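PDB 4QTO: betaine aldehyde dehydrogenase from Staphylococcus aureus subsp. aureus COL, which catalyses the NAD-dependent oxidation of betaine aldehyde to glycine betaine, an osmoprotectant, as a member of the aldehyde dehydrogenase family. Local coordinates for residues I52-V60 with D388-F396. Sequence-based numbering, arbitrary orientation. Where two conformers were deposited one is given.
Sequences IINPYNQEV and DDLKDGLFF
Y56, L394 and Q58 carry most of this contact, in which the turn joining strands 49-54 and 59-65 of a hairpin meets the loop between strands 377-380 and 399-402. The Y56 CB points away from that loop, but with CG anti to the backbone N (chi1 170°) the ring swings back beside F395. The two rings meet rim to rim, planes nearly perpendicular and neither over the other's face; the closest atoms are Y56 CD1 and F395 CZ, 3.6 Å apart. L390 CD2, from the same loop as F395, covers one face of that ring over its centre. Tyrosine suits a partly exposed place: its ring edge packs on phenylalanine while its hydroxyl takes part in two water bridges, one to D389 OD2 and another to D389 O. A third water joins Y56 O to D389 O. The D389 carboxylate also forms a salt bridge with R387.

L394 works through both backbone and branches. Its N donates to P55 O (3.0 Å) almost in line with the carbonyl, while CD1 rests on P55 CB and CD2 lies 3.6 Å from Q58 OE1. The glutamine chain crosses the leucine at about a right angle, laying its CG against L394 CG, and its NE2 gives a hydrogen to D392 O (2.9 Å), which lies near the amide plane; the donor stands above the carbonyl plane of D392. G393, between the residues that make these two bonds, brings its CA within 3.0 Å of Y56 O; a side chain here would collide with that oxygen, so glycine suits the position. T358 of helix 358-373 touches both Q58 and L394.

Two direct hydrogen bonds and several bridging waters thus join the hairpin turn to the loop before strand 399-402, with P55, L394 and the two aromatic rings making the apolar contacts.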
loop_
_atom_site.group_PDB
_atom_site.type_symbol
_atom_site.label_atom_id
_atom_site.label_comp_id
_atom_site.label_asym_id
_atom_site.label_seq_id
_atom_site.Cartn_x
_atom_site.Cartn_y
_atom_site.Cartn_z
ATOM N N ILE A 52 5.551 -40.265 23.647
ATOM C CA ILE A 52 4.652 -39.127 23.725
ATOM C C ILE A 52 3.555 -39.521 24.719
ATOM O O ILE A 52 3.028 -40.635 24.672
ATOM C CB ILE A 52 4.062 -38.804 22.336
ATOM C CG1 ILE A 52 5.197 -38.549 21.350
ATOM C CG2 ILE A 52 3.104 -37.618 22.387
ATOM C CD1 ILE A 52 6.206 -37.514 21.802
ATOM N N ILE A 53 3.202 -38.580 25.587
ATOM C CA ILE A 53 2.263 -38.806 26.671
ATOM C C ILE A 53 0.976 -37.998 26.520
ATOM O O ILE A 53 0.970 -36.915 25.908
ATOM C CB ILE A 53 2.972 -38.343 27.964
ATOM C CG1 ILE A 53 4.319 -39.080 28.117
ATOM C CG2 ILE A 53 2.108 -38.532 29.180
ATOM C CD1 ILE A 53 5.240 -38.471 29.164
ATOM N N ASN A 54 -0.109 -38.539 27.062
ATOM C CA ASN A 54 -1.396 -37.837 27.143
ATOM C C ASN A 54 -1.389 -37.201 28.563
ATOM O O ASN A 54 -1.379 -37.928 29.553
ATOM C CB ASN A 54 -2.546 -38.822 27.032
ATOM C CG ASN A 54 -3.917 -38.174 27.264
ATOM O OD1 ASN A 54 -4.031 -36.991 27.635
ATOM N ND2 ASN A 54 -4.960 -38.971 27.111
ATOM N N PRO A 55 -1.425 -35.867 28.688
ATOM C CA PRO A 55 -1.375 -35.270 30.032
ATOM C C PRO A 55 -2.583 -35.561 30.943
ATOM O O PRO A 55 -2.520 -35.355 32.155
ATOM C CB PRO A 55 -1.276 -33.775 29.755
ATOM C CG PRO A 55 -1.920 -33.617 28.417
ATOM C CD PRO A 55 -1.564 -34.859 27.630
ATOM N N TYR A 56 -3.675 -36.042 30.377
ATOM C CA TYR A 56 -4.850 -36.350 31.178
ATOM C C TYR A 56 -4.619 -37.528 32.113
ATOM O O TYR A 56 -5.174 -37.591 33.244
ATOM C CB TYR A 56 -6.073 -36.622 30.281
ATOM C CG TYR A 56 -7.227 -37.170 31.092
ATOM C CD1 TYR A 56 -7.892 -36.362 31.999
ATOM C CD2 TYR A 56 -7.621 -38.492 30.971
ATOM C CE1 TYR A 56 -8.924 -36.860 32.795
ATOM C CE2 TYR A 56 -8.659 -38.993 31.739
ATOM C CZ TYR A 56 -9.309 -38.162 32.645
ATOM O OH TYR A 56 -10.346 -38.668 33.433
ATOM N N ASN A 57 -3.859 -38.515 31.635
ATOM C CA ASN A 57 -3.607 -39.711 32.432
ATOM C C ASN A 57 -2.145 -40.160 32.527
ATOM O O ASN A 57 -1.847 -41.190 33.154
ATOM C CB ASN A 57 -4.465 -40.853 31.871
ATOM C CG ASN A 57 -4.212 -41.102 30.400
ATOM O OD1 ASN A 57 -3.175 -40.732 29.857
ATOM N ND2 ASN A 57 -5.163 -41.734 29.750
ATOM N N GLN A 58 -1.254 -39.368 31.950
ATOM C CA GLN A 58 0.184 -39.642 31.903
ATOM C C GLN A 58 0.558 -40.963 31.214
ATOM O O GLN A 58 1.633 -41.476 31.430
ATOM C CB GLN A 58 0.833 -39.506 33.269
ATOM C CG GLN A 58 0.625 -38.126 33.880
ATOM C CD GLN A 58 1.388 -37.942 35.179
ATOM O OE1 GLN A 58 2.604 -37.763 35.178
ATOM N NE2 GLN A 58 0.669 -37.923 36.285
ATOM N N GLU A 59 -0.328 -41.466 30.365
ATOM C CA GLU A 59 -0.062 -42.709 29.649
ATOM C C GLU A 59 0.655 -42.434 28.337
ATOM O O GLU A 59 0.429 -41.386 27.693
ATOM C CB GLU A 59 -1.361 -43.446 29.358
ATOM C CG GLU A 59 -2.088 -43.894 30.615
ATOM C CD GLU A 59 -3.285 -44.777 30.321
ATOM O OE1 GLU A 59 -3.540 -45.083 29.132
ATOM O OE2 GLU A 59 -3.971 -45.168 31.289
ATOM N N VAL A 60 1.539 -43.359 27.974
ATOM C CA VAL A 60 2.247 -43.268 26.701
ATOM C C VAL A 60 1.216 -43.585 25.642
ATOM O O VAL A 60 0.571 -44.635 25.702
ATOM C CB VAL A 60 3.411 -44.262 26.597
ATOM C CG1 VAL A 60 3.982 -44.253 25.184
ATOM C CG2 VAL A 60 4.489 -43.941 27.610
ATOM N N ASP A 388 -10.675 -38.274 42.645
ATOM C CA ASP A 388 -10.239 -39.559 42.074
ATOM C C ASP A 388 -9.959 -39.593 40.583
ATOM O O ASP A 388 -8.944 -40.153 40.167
ATOM C CB ASP A 388 -11.240 -40.667 42.426
ATOM C CG ASP A 388 -11.068 -41.189 43.844
ATOM O OD1 ASP A 388 -10.074 -40.833 44.514
ATOM O OD2 ASP A 388 -11.931 -41.976 44.283
ATOM N N ASP A 389 -10.841 -39.006 39.776
ATOM C CA ASP A 389 -10.646 -39.012 38.329
ATOM C C ASP A 389 -9.558 -38.047 37.838
ATOM O O ASP A 389 -9.183 -38.104 36.669
ATOM C CB ASP A 389 -11.954 -38.717 37.607
ATOM C CG ASP A 389 -12.529 -37.392 38.003
ATOM O OD1 ASP A 389 -12.873 -37.216 39.189
ATOM O OD2 ASP A 389 -12.641 -36.511 37.129
ATOM N N LEU A 390 -9.046 -37.196 38.726
ATOM C CA LEU A 390 -8.012 -36.222 38.370
ATOM C C LEU A 390 -6.646 -36.612 38.943
ATOM O O LEU A 390 -5.631 -36.049 38.563
ATOM C CB LEU A 390 -8.391 -34.836 38.906
ATOM C CG LEU A 390 -9.747 -34.252 38.518
ATOM C CD1 LEU A 390 -9.934 -32.922 39.194
ATOM C CD2 LEU A 390 -9.883 -34.077 37.012
ATOM N N LYS A 391 -6.603 -37.617 39.817
ATOM C CA LYS A 391 -5.352 -37.961 40.483
ATOM C C LYS A 391 -4.222 -38.470 39.602
ATOM O O LYS A 391 -3.065 -38.225 39.896
ATOM C CB LYS A 391 -5.641 -38.946 41.633
ATOM C CG LYS A 391 -4.463 -39.171 42.559
ATOM C CD LYS A 391 -4.953 -39.498 43.963
ATOM C CE LYS A 391 -5.617 -38.266 44.588
ATOM N NZ LYS A 391 -6.092 -38.440 45.993
ATOM N N ASP A 392 -4.542 -39.147 38.513
ATOM C CA ASP A 392 -3.505 -39.663 37.635
ATOM C C ASP A 392 -3.024 -38.665 36.597
ATOM O O ASP A 392 -2.001 -38.900 35.961
ATOM C CB ASP A 392 -3.994 -40.912 36.901
ATOM C CG ASP A 392 -4.192 -42.094 37.830
ATOM O OD1 ASP A 392 -3.653 -42.087 38.969
ATOM O OD2 ASP A 392 -4.874 -43.047 37.398
ATOM N N GLY A 393 -3.768 -37.573 36.425
ATOM C CA GLY A 393 -3.441 -36.572 35.417
ATOM C C GLY A 393 -2.659 -35.390 35.960
ATOM O O GLY A 393 -2.511 -35.204 37.158
ATOM N N LEU A 394 -2.226 -34.532 35.040
ATOM C CA LEU A 394 -1.412 -33.385 35.390
ATOM C C LEU A 394 -2.259 -32.147 35.655
ATOM O O LEU A 394 -2.060 -31.090 35.065
ATOM C CB LEU A 394 -0.406 -33.126 34.273
ATOM C CG LEU A 394 0.612 -34.261 34.053
ATOM C CD1 LEU A 394 1.307 -34.109 32.733
ATOM C CD2 LEU A 394 1.638 -34.252 35.175
ATOM N N PHE A 395 -3.207 -32.284 36.575
ATOM C CA PHE A 395 -4.091 -31.187 36.910
ATOM C C PHE A 395 -3.523 -30.231 37.957
ATOM O O PHE A 395 -2.720 -30.605 38.834
ATOM C CB PHE A 395 -5.459 -31.711 37.341
ATOM C CG PHE A 395 -6.237 -32.319 36.229
ATOM C CD1 PHE A 395 -7.041 -31.513 35.430
ATOM C CD2 PHE A 395 -6.132 -33.658 35.943
ATOM C CE1 PHE A 395 -7.749 -32.059 34.374
ATOM C CE2 PHE A 395 -6.826 -34.200 34.888
ATOM C CZ PHE A 395 -7.653 -33.400 34.115
ATOM N N PHE A 396 -3.933 -28.976 37.811
ATOM C CA PHE A 396 -3.579 -27.935 38.759
ATOM C C PHE A 396 -4.821 -27.043 38.872
ATOM O O PHE A 396 -5.417 -26.694 37.859
ATOM C CB PHE A 396 -2.346 -27.155 38.347
ATOM C CG PHE A 396 -1.794 -26.315 39.466
ATOM C CD1 PHE A 396 -0.917 -26.875 40.382
ATOM C CD2 PHE A 396 -2.170 -25.018 39.613
ATOM C CE1 PHE A 396 -0.436 -26.133 41.447
ATOM C CE2 PHE A 396 -1.680 -24.266 40.665
ATOM C CZ PHE A 396 -0.829 -24.817 41.575
HETATM O O HOH W 1 -11.725 -36.607 34.616
HETATM O O HOH W 2 -6.643 -38.366 35.349
HETATM O O HOH W 3 -9.443 -40.729 35.395
HETATM O O HOH W 4 -3.474 -43.288 34.289
#